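Oxidase/hydroxylase (Streptomyces hygroscopicus subsp. hygroscopicus, PDB 4XCB) probably acts as a metal- and 2-oxoglutarate-dependent dioxygenase of the PhyH family, binding hygromycin B beside the metal and cosubstrate. Local coordinates at residues Y138-Q149 against F194-E205. Residues are numbered along the deposited sequence; the frame is centred on the assembly and turned at random.
Sequences YVKALVYLSDIQ and FVRSGDVLLLNE. With AKG (2-oxoglutaric acid), chain F; HY0 (hygromycin b variant), chain G.
With CG of Tyr-144 anti to its carbonyl carbon (chi1 -73°), one ring face meets CG2 of Val-195, a CH-pi contact 3.7 Å from the ring centroid. CB of Leu-201 sits at the ring edge by CE1, and the Tyr-144 hydroxyl donates a 2.6 Å bond from OH to O3 of 2-oxoglutarate, which lies near the ring plane on the CE2 side. A leucine in place of Tyr-144 would probably leave that oxygen without its hydroxyl donor and Val-195 CG2 without a flat ring face to pack on. At the other end of the ladder Lys-140 runs extended beyond CG, while Glu-205 bends at chi2 (-66°) to lay its carboxylate across the lysine stem, OE2 of Glu-205 3.4 Å from CD of Lys-140. Their direct salt bridge is long, Lys-140 NZ to Glu-205 OE2 3.9 Å, and two waters bridge the pair. Between these ends, strands 139-144 and 200-204 pair antiparallel in the major sheet of the double-stranded beta helix. At the type II turn 196-199, Asp-147 takes the Ser-197 backbone N on OD2 at 2.8 Å and Arg-196 NH1 on OD1 from above the carboxylate plane, and the Gln-149 amide stacks on that guanidinium, planes 10° apart. Glu-205 binds iron in this enzyme with His-105 and His-209, so the strand pair serves metal, cosubstrate and antibiotic together: Tyr-144 grips the distal carboxylate of 2-oxoglutarate, and Lys-140 NZ bonds Tyr-92 and, at 2.9 Å, O32 of hygromycin.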
ATOM      1  N   TYR A 138       1.336   5.972  16.071  1.00 10.81           N
ATOM      2  CA  TYR A 138       1.540   5.766  17.495  1.00 12.03           C
ATOM      3  C   TYR A 138       2.977   5.366  17.699  1.00 10.54           C
ATOM      4  O   TYR A 138       3.364   4.265  17.312  1.00 10.05           O
ATOM      5  CB  TYR A 138       0.595   4.689  18.046  1.00 11.85           C
ATOM      6  CG  TYR A 138       0.312   4.796  19.529  1.00 14.92           C
ATOM      7  CD1 TYR A 138      -0.989   4.896  19.993  1.00 17.49           C
ATOM      8  CD2 TYR A 138       1.338   4.819  20.455  1.00 11.29           C
ATOM      9  CE1 TYR A 138      -1.262   5.003  21.342  1.00 16.22           C
ATOM     10  CE2 TYR A 138       1.080   4.917  21.809  1.00 15.11           C
ATOM     11  CZ  TYR A 138      -0.220   5.009  22.248  1.00 17.75           C
ATOM     12  OH  TYR A 138      -0.507   5.119  23.598  1.00 19.66           O
ATOM     13  N   VAL A 139       3.774   6.270  18.259  1.00  9.29           N
ATOM     14  CA  VAL A 139       5.168   5.971  18.548  1.00  9.56           C
ATOM     15  C   VAL A 139       5.490   6.284  20.008  1.00 10.69           C
ATOM     16  O   VAL A 139       4.827   7.118  20.669  1.00 12.27           O
ATOM     17  CB  VAL A 139       6.122   6.743  17.616  1.00 15.23           C
ATOM     18  CG1 VAL A 139       5.810   6.413  16.138  1.00 12.48           C
ATOM     19  CG2 VAL A 139       6.005   8.217  17.857  1.00 15.22           C
ATOM     20  N   LYS A 140       6.495   5.587  20.522  1.00 10.28           N
ATOM     21  CA  LYS A 140       6.957   5.775  21.876  1.00 11.65           C
ATOM     22  C   LYS A 140       8.407   6.164  21.900  1.00 14.08           C
ATOM     23  O   LYS A 140       9.207   5.660  21.112  1.00 13.34           O
ATOM     24  CB  LYS A 140       6.773   4.509  22.702  1.00 14.92           C
ATOM     25  CG  LYS A 140       5.388   4.281  23.189  1.00 17.96           C
ATOM     26  CD  LYS A 140       5.392   3.159  24.202  1.00 20.85           C
ATOM     27  CE  LYS A 140       3.981   2.782  24.570  1.00 17.67           C
ATOM     28  NZ  LYS A 140       3.952   1.451  25.251  1.00 15.24           N
ATOM     29  N   ALA A 141       8.750   7.050  22.821  1.00 13.40           N
ATOM     30  CA  ALA A 141      10.140   7.267  23.170  1.00 12.46           C
ATOM     31  C   ALA A 141      10.383   6.608  24.512  1.00 13.17           C
ATOM     32  O   ALA A 141       9.824   7.017  25.528  1.00 14.31           O
ATOM     33  CB  ALA A 141      10.473   8.754  23.223  1.00 16.26           C
ATOM     34  N   LEU A 142      11.195   5.563  24.510  1.00 12.50           N
ATOM     35  CA  LEU A 142      11.609   4.915  25.738  1.00 11.91           C
ATOM     36  C   LEU A 142      12.943   5.501  26.179  1.00 14.56           C
ATOM     37  O   LEU A 142      13.949   5.375  25.480  1.00 15.84           O
ATOM     38  CB  LEU A 142      11.742   3.397  25.551  1.00 12.90           C
ATOM     39  CG  LEU A 142      10.586   2.626  24.921  1.00 14.37           C
ATOM     40  CD1 LEU A 142      10.964   1.176  24.729  1.00 16.63           C
ATOM     41  CD2 LEU A 142       9.367   2.692  25.783  1.00 18.52           C
ATOM     42  N   VAL A 143      12.935   6.146  27.338  1.00 15.08           N
ATOM     43  CA  VAL A 143      14.140   6.683  27.935  1.00 13.83           C
ATOM     44  C   VAL A 143      14.638   5.717  29.010  1.00 13.54           C
ATOM     45  O   VAL A 143      14.061   5.606  30.103  1.00 14.36           O
ATOM     46  CB  VAL A 143      13.892   8.078  28.556  1.00 12.85           C
ATOM     47  CG1 VAL A 143      15.212   8.626  29.110  1.00 12.77           C
ATOM     48  CG2 VAL A 143      13.256   9.025  27.532  1.00 15.28           C
ATOM     49  N   TYR A 144      15.714   5.004  28.706  1.00 13.63           N
ATOM     50  CA  TYR A 144      16.221   4.032  29.661  1.00 14.78           C
ATOM     51  C   TYR A 144      17.066   4.708  30.721  1.00 13.30           C
ATOM     52  O   TYR A 144      17.870   5.595  30.423  1.00 14.71           O
ATOM     53  CB  TYR A 144      17.022   2.944  28.947  1.00 12.31           C
ATOM     54  CG  TYR A 144      16.151   1.993  28.167  1.00 16.05           C
ATOM     55  CD1 TYR A 144      15.895   2.210  26.815  1.00 14.71           C
ATOM     56  CD2 TYR A 144      15.552   0.898  28.790  1.00 17.47           C
ATOM     57  CE1 TYR A 144      15.084   1.346  26.096  1.00 16.13           C
ATOM     58  CE2 TYR A 144      14.730   0.028  28.073  1.00 17.99           C
ATOM     59  CZ  TYR A 144      14.504   0.259  26.732  1.00 18.85           C
ATOM     60  OH  TYR A 144      13.698  -0.609  26.018  1.00 17.17           O
ATOM     61  N   LEU A 145      16.869   4.290  31.962  1.00 14.77           N
ATOM     62  CA  LEU A 145      17.549   4.905  33.091  1.00 13.07           C
ATOM     63  C   LEU A 145      18.395   3.873  33.810  1.00 15.24           C
ATOM     64  O   LEU A 145      18.800   4.083  34.952  1.00 17.38           O
ATOM     65  CB  LEU A 145      16.540   5.522  34.065  1.00 15.36           C
ATOM     66  CG  LEU A 145      15.629   6.623  33.522  1.00 14.11           C
ATOM     67  CD1 LEU A 145      14.677   7.133  34.609  1.00 16.32           C
ATOM     68  CD2 LEU A 145      16.451   7.753  32.930  1.00 15.23           C
ATOM     69  N   SER A 146      18.640   2.744  33.144  1.00 16.96           N
ATOM     70  CA  SER A 146      19.604   1.763  33.633  1.00 16.67           C
ATOM     71  C   SER A 146      20.221   1.041  32.442  1.00 18.54           C
ATOM     72  O   SER A 146      19.694   1.105  31.335  1.00 17.20           O
ATOM     73  CB  SER A 146      18.952   0.771  34.597  1.00 17.08           C
ATOM     74  OG  SER A 146      17.931   0.007  33.978  1.00 19.78           O
ATOM     75  N   ASP A 147      21.347   0.377  32.675  1.00 17.56           N
ATOM     76  CA  ASP A 147      22.030  -0.368  31.630  1.00 15.47           C
ATOM     77  C   ASP A 147      21.396  -1.733  31.467  1.00 15.19           C
ATOM     78  O   ASP A 147      21.125  -2.425  32.452  1.00 17.66           O
ATOM     79  CB  ASP A 147      23.510  -0.545  31.951  1.00 15.41           C
ATOM     80  CG  ASP A 147      24.293   0.747  31.883  1.00 21.99           C
ATOM     81  OD1 ASP A 147      25.470   0.725  32.303  1.00 26.54           O
ATOM     82  OD2 ASP A 147      23.762   1.775  31.417  1.00 23.30           O
ATOM     83  N   ILE A 148      21.169  -2.118  30.217  1.00 17.99           N
ATOM     84  CA  ILE A 148      20.611  -3.417  29.896  1.00 18.35           C
ATOM     85  C   ILE A 148      21.511  -4.015  28.811  1.00 17.34           C
ATOM     86  O   ILE A 148      21.400  -3.682  27.629  1.00 16.57           O
ATOM     87  CB  ILE A 148      19.131  -3.303  29.434  1.00 12.86           C
ATOM     88  CG1 ILE A 148      18.300  -2.554  30.481  1.00 15.57           C
ATOM     89  CG2 ILE A 148      18.561  -4.687  29.188  1.00 20.19           C
ATOM     90  CD1 ILE A 148      16.881  -2.224  30.030  1.00 19.72           C
ATOM     91  N   GLN A 149      22.444  -4.873  29.218  1.00 18.73           N
ATOM     92  CA  GLN A 149      23.513  -5.275  28.309  1.00 21.76           C
ATOM     93  C   GLN A 149      23.551  -6.777  28.024  1.00 19.33           C
ATOM     94  O   GLN A 149      24.442  -7.264  27.333  1.00 21.55           O
ATOM     95  CB  GLN A 149      24.861  -4.818  28.872  1.00 21.95           C
ATOM     96  CG  GLN A 149      25.073  -3.311  28.799  1.00 19.71           C
ATOM     97  CD  GLN A 149      25.204  -2.806  27.373  1.00 23.47           C
ATOM     98  OE1 GLN A 149      26.188  -3.093  26.693  1.00 25.97           O
ATOM     99  NE2 GLN A 149      24.211  -2.049  26.916  1.00 21.53           N
ATOM    100  N   PHE A 194      20.298  -4.063  23.113  1.00 15.11           N
ATOM    101  CA  PHE A 194      20.956  -3.677  24.351  1.00 16.04           C
ATOM    102  C   PHE A 194      21.105  -2.171  24.410  1.00 17.91           C
ATOM    103  O   PHE A 194      21.302  -1.519  23.389  1.00 19.31           O
ATOM    104  CB  PHE A 194      22.304  -4.388  24.459  1.00 14.93           C
ATOM    105  CG  PHE A 194      22.188  -5.868  24.302  1.00 19.07           C
ATOM    106  CD1 PHE A 194      21.321  -6.585  25.109  1.00 17.72           C
ATOM    107  CD2 PHE A 194      22.887  -6.533  23.316  1.00 18.61           C
ATOM    108  CE1 PHE A 194      21.177  -7.948  24.967  1.00 20.63           C
ATOM    109  CE2 PHE A 194      22.753  -7.907  23.162  1.00 21.38           C
ATOM    110  CZ  PHE A 194      21.895  -8.615  23.987  1.00 21.48           C
ATOM    111  N   VAL A 195      20.952  -1.604  25.602  1.00 18.86           N
ATOM    112  CA  VAL A 195      20.976  -0.153  25.740  1.00 17.36           C
ATOM    113  C   VAL A 195      21.767   0.284  26.958  1.00 19.59           C
ATOM    114  O   VAL A 195      21.990  -0.501  27.879  1.00 17.91           O
ATOM    115  CB  VAL A 195      19.536   0.443  25.849  1.00 18.23           C
ATOM    116  CG1 VAL A 195      18.793   0.314  24.525  1.00 17.80           C
ATOM    117  CG2 VAL A 195      18.761  -0.223  26.971  1.00 18.80           C
ATOM    118  N   ARG A 196      22.172   1.551  26.957  1.00 17.43           N
ATOM    119  CA  ARG A 196      22.826   2.165  28.108  1.00 18.50           C
ATOM    120  C   ARG A 196      21.913   3.209  28.714  1.00 17.59           C
ATOM    121  O   ARG A 196      21.021   3.722  28.030  1.00 18.29           O
ATOM    122  CB  ARG A 196      24.159   2.796  27.705  1.00 19.02           C
ATOM    123  CG  ARG A 196      25.191   1.772  27.282  1.00 21.72           C
ATOM    124  CD  ARG A 196      25.718   0.979  28.468  1.00 25.88           C
ATOM    125  NE  ARG A 196      26.939   0.270  28.094  1.00 31.89           N
ATOM    126  CZ  ARG A 196      27.721  -0.403  28.937  1.00 31.10           C
ATOM    127  NH1 ARG A 196      27.421  -0.472  30.227  1.00 31.18           N
ATOM    128  NH2 ARG A 196      28.811  -1.010  28.478  1.00 39.34           N
ATOM    129  N   SER A 197      22.107   3.482  29.999  1.00 17.34           N
ATOM    130  CA  SER A 197      21.374   4.526  30.696  1.00 17.79           C
ATOM    131  C   SER A 197      21.549   5.847  29.945  1.00 18.51           C
ATOM    132  O   SER A 197      22.674   6.247  29.641  1.00 21.83           O
ATOM    133  CB  SER A 197      21.866   4.622  32.152  1.00 18.28           C
ATOM    134  OG  SER A 197      21.181   5.635  32.856  1.00 31.51           O
ATOM    135  N   GLY A 198      20.437   6.502  29.610  1.00 18.10           N
ATOM    136  CA  GLY A 198      20.495   7.748  28.863  1.00 18.01           C
ATOM    137  C   GLY A 198      20.203   7.608  27.379  1.00 16.27           C
ATOM    138  O   GLY A 198      20.030   8.610  26.667  1.00 15.47           O
ATOM    139  N   ASP A 199      20.159   6.369  26.902  1.00 15.35           N
ATOM    140  CA  ASP A 199      19.747   6.088  25.531  1.00 15.24           C
ATOM    141  C   ASP A 199      18.241   6.250  25.368  1.00 16.63           C
ATOM    142  O   ASP A 199      17.481   6.045  26.316  1.00 15.05           O
ATOM    143  CB  ASP A 199      20.108   4.659  25.114  1.00 14.27           C
ATOM    144  CG  ASP A 199      21.601   4.411  25.016  1.00 19.45           C
ATOM    145  OD1 ASP A 199      22.401   5.374  25.052  1.00 20.26           O
ATOM    146  OD2 ASP A 199      21.966   3.218  24.863  1.00 21.70           O
ATOM    147  N   VAL A 200      17.821   6.572  24.151  1.00 12.93           N
ATOM    148  CA  VAL A 200      16.404   6.620  23.793  1.00 12.16           C
ATOM    149  C   VAL A 200      16.123   5.531  22.752  1.00 12.69           C
ATOM    150  O   VAL A 200      16.831   5.441  21.756  1.00 15.48           O
ATOM    151  CB  VAL A 200      16.023   7.985  23.220  1.00 14.46           C
ATOM    152  CG1 VAL A 200      14.600   7.966  22.685  1.00 13.31           C
ATOM    153  CG2 VAL A 200      16.166   9.075  24.295  1.00 14.51           C
ATOM    154  N   LEU A 201      15.098   4.716  22.986  1.00 11.36           N
ATOM    155  CA  LEU A 201      14.601   3.821  21.947  1.00 13.96           C
ATOM    156  C   LEU A 201      13.294   4.429  21.413  1.00 10.76           C
ATOM    157  O   LEU A 201      12.297   4.538  22.135  1.00 13.57           O
ATOM    158  CB  LEU A 201      14.411   2.389  22.488  1.00 14.27           C
ATOM    159  CG  LEU A 201      14.268   1.206  21.514  1.00 13.75           C
ATOM    160  CD1 LEU A 201      14.492  -0.102  22.256  1.00 14.44           C
ATOM    161  CD2 LEU A 201      12.878   1.191  20.837  1.00 14.01           C
ATOM    162  N   LEU A 202      13.341   4.852  20.151  1.00 12.13           N
ATOM    163  CA  LEU A 202      12.184   5.382  19.431  1.00 11.04           C
ATOM    164  C   LEU A 202      11.487   4.192  18.778  1.00 10.73           C
ATOM    165  O   LEU A 202      12.114   3.471  18.012  1.00 12.28           O
ATOM    166  CB  LEU A 202      12.632   6.391  18.378  1.00 12.96           C
ATOM    167  CG  LEU A 202      11.591   7.185  17.589  1.00 11.08           C
ATOM    168  CD1 LEU A 202      10.975   8.241  18.483  1.00 16.60           C
ATOM    169  CD2 LEU A 202      12.228   7.848  16.384  1.00 20.61           C
ATOM    170  N   LEU A 203      10.196   4.007  19.055  1.00 11.26           N
ATOM    171  CA  LEU A 203       9.527   2.746  18.733  1.00 11.00           C
ATOM    172  C   LEU A 203       8.215   2.948  17.973  1.00 10.98           C
ATOM    173  O   LEU A 203       7.324   3.646  18.438  1.00 12.09           O
ATOM    174  CB  LEU A 203       9.254   1.977  20.026  1.00 12.57           C
ATOM    175  CG  LEU A 203       8.474   0.668  19.961  1.00 14.33           C
ATOM    176  CD1 LEU A 203       9.241  -0.345  19.122  1.00 11.37           C
ATOM    177  CD2 LEU A 203       8.263   0.134  21.370  1.00 17.31           C
ATOM    178  N   ASN A 204       8.109   2.331  16.806  1.00 11.00           N
ATOM    179  CA  ASN A 204       6.836   2.186  16.095  1.00 11.50           C
ATOM    180  C   ASN A 204       5.996   1.139  16.810  1.00 11.99           C
ATOM    181  O   ASN A 204       6.389  -0.025  16.863  1.00 11.83           O
ATOM    182  CB  ASN A 204       7.100   1.758  14.643  1.00 10.97           C
ATOM    183  CG  ASN A 204       5.836   1.756  13.781  1.00 10.42           C
ATOM    184  OD1 ASN A 204       4.727   1.687  14.291  1.00 11.75           O
ATOM    185  ND2 ASN A 204       6.016   1.817  12.458  1.00 11.66           N
ATOM    186  N   GLU A 205       4.845   1.511  17.353  1.00 11.48           N
ATOM    187  CA  GLU A 205       4.096   0.558  18.170  1.00 11.54           C
ATOM    188  C   GLU A 205       3.497  -0.573  17.333  1.00 12.52           C
ATOM    189  O   GLU A 205       2.968  -1.541  17.875  1.00 13.18           O
ATOM    190  CB  GLU A 205       3.017   1.282  18.982  1.00 12.37           C
ATOM    191  CG  GLU A 205       3.597   1.935  20.250  1.00 14.85           C
ATOM    192  CD  GLU A 205       4.102   0.908  21.254  1.00 19.82           C
ATOM    193  OE1 GLU A 205       3.322   0.022  21.657  1.00 25.47           O
ATOM    194  OE2 GLU A 205       5.287   0.984  21.639  1.00 19.63           O
TER
HETATM  195  C1  AKG F 302       6.096  -1.178  26.884  1.00 19.85           C
HETATM  196  O1  AKG F 302       5.079  -1.301  26.131  1.00 19.42           O
HETATM  197  O2  AKG F 302       6.015  -0.551  27.983  1.00 19.76           O
HETATM  198  C2  AKG F 302       7.411  -1.775  26.462  1.00 19.31           C
HETATM  199  O5  AKG F 302       7.472  -2.263  25.348  1.00 17.46           O
HETATM  200  C3  AKG F 302       8.584  -1.793  27.428  1.00 17.11           C
HETATM  201  C4  AKG F 302       9.926  -1.933  26.751  1.00 18.53           C
HETATM  202  C5  AKG F 302      11.000  -2.224  27.788  1.00 17.82           C
HETATM  203  O3  AKG F 302      12.215  -2.241  27.447  1.00 19.47           O
HETATM  204  O4  AKG F 302      10.664  -2.444  28.984  1.00 19.23           O
HETATM  205  C1  HY0 G 303      -3.825  -5.598  26.609  1.00 19.29           C
HETATM  206  C2  HY0 G 303      -4.758  -6.760  26.865  1.00 21.21           C
HETATM  207  C3  HY0 G 303      -5.375  -6.628  28.249  1.00 21.90           C
HETATM  208  C4  HY0 G 303      -4.281  -6.592  29.316  1.00 24.65           C
HETATM  209  C5  HY0 G 303      -3.251  -5.497  29.026  1.00 22.12           C
HETATM  210  C6  HY0 G 303      -2.713  -5.567  27.631  1.00 19.44           C
HETATM  211  N7  HY0 G 303      -5.775  -6.738  25.884  1.00 19.55           N
HETATM  212  O8  HY0 G 303      -3.251  -5.782  25.336  1.00 19.05           O
HETATM  213  N9  HY0 G 303      -4.887  -6.347  30.580  1.00 27.73           N
HETATM  214  C10 HY0 G 303      -5.439  -7.602  31.084  1.00 29.89           C
HETATM  215  O11 HY0 G 303      -2.174  -5.663  29.922  1.00 19.22           O
HETATM  216  C12 HY0 G 303       0.008  -3.384  26.317  1.00 16.20           C
HETATM  217  C13 HY0 G 303      -0.646  -4.642  26.821  1.00 17.41           C
HETATM  218  O14 HY0 G 303       0.125  -5.341  27.767  1.00 17.64           O
HETATM  219  C15 HY0 G 303       1.360  -5.710  27.220  1.00 16.56           C
HETATM  220  C16 HY0 G 303       2.192  -4.469  27.147  1.00 15.64           C
HETATM  221  C17 HY0 G 303       1.463  -3.478  26.150  1.00 14.52           C
HETATM  222  O18 HY0 G 303      -1.915  -4.369  27.407  1.00 16.53           O
HETATM  223  C19 HY0 G 303       2.014  -6.741  28.137  1.00 17.62           C
HETATM  224  O20 HY0 G 303       1.290  -7.969  28.019  1.00 20.18           O
HETATM  225  O21 HY0 G 303       2.304  -3.882  28.389  1.00 15.57           O
HETATM  226  O22 HY0 G 303       2.000  -2.234  26.319  1.00 17.34           O
HETATM  227  C23 HY0 G 303       0.894  -1.348  26.579  1.00 14.62           C
HETATM  228  C24 HY0 G 303       1.337  -0.282  27.524  1.00 16.71           C
HETATM  229  C25 HY0 G 303       0.316   0.845  27.562  1.00 16.13           C
HETATM  230  C26 HY0 G 303       0.006   1.351  26.168  1.00 14.77           C
HETATM  231  C27 HY0 G 303      -0.475   0.201  25.350  1.00 12.89           C
HETATM  232  O28 HY0 G 303       0.530  -0.786  25.341  1.00 13.64           O
HETATM  233  O29 HY0 G 303      -0.219  -2.169  27.137  1.00 15.82           O
HETATM  234  O30 HY0 G 303       1.454  -0.784  28.860  1.00 19.62           O
HETATM  235  O31 HY0 G 303       0.808   1.867  28.398  1.00 16.64           O
HETATM  236  O32 HY0 G 303       1.154   1.940  25.551  1.00 15.96           O
HETATM  237  C33 HY0 G 303      -0.740   0.637  23.897  1.00 13.90           C
HETATM  238  C34 HY0 G 303      -1.680  -0.339  23.239  1.00 14.76           C
HETATM  239  O35 HY0 G 303      -3.008  -0.167  23.690  1.00 16.38           O
HETATM  240  N36 HY0 G 303       0.484   0.604  23.187  1.00 15.23           N
HETATM  241  O   HOH W   1       2.332   3.359  14.578  1.00 13.08           O
HETATM  242  O   HOH W   2       3.867  -1.288  23.695  1.00 16.74           O
HETATM  243  O   HOH W   3       6.309   0.017  24.003  1.00 17.54           O
HETATM  244  O   HOH W   4      24.147  -0.803  24.242  1.00 28.95           O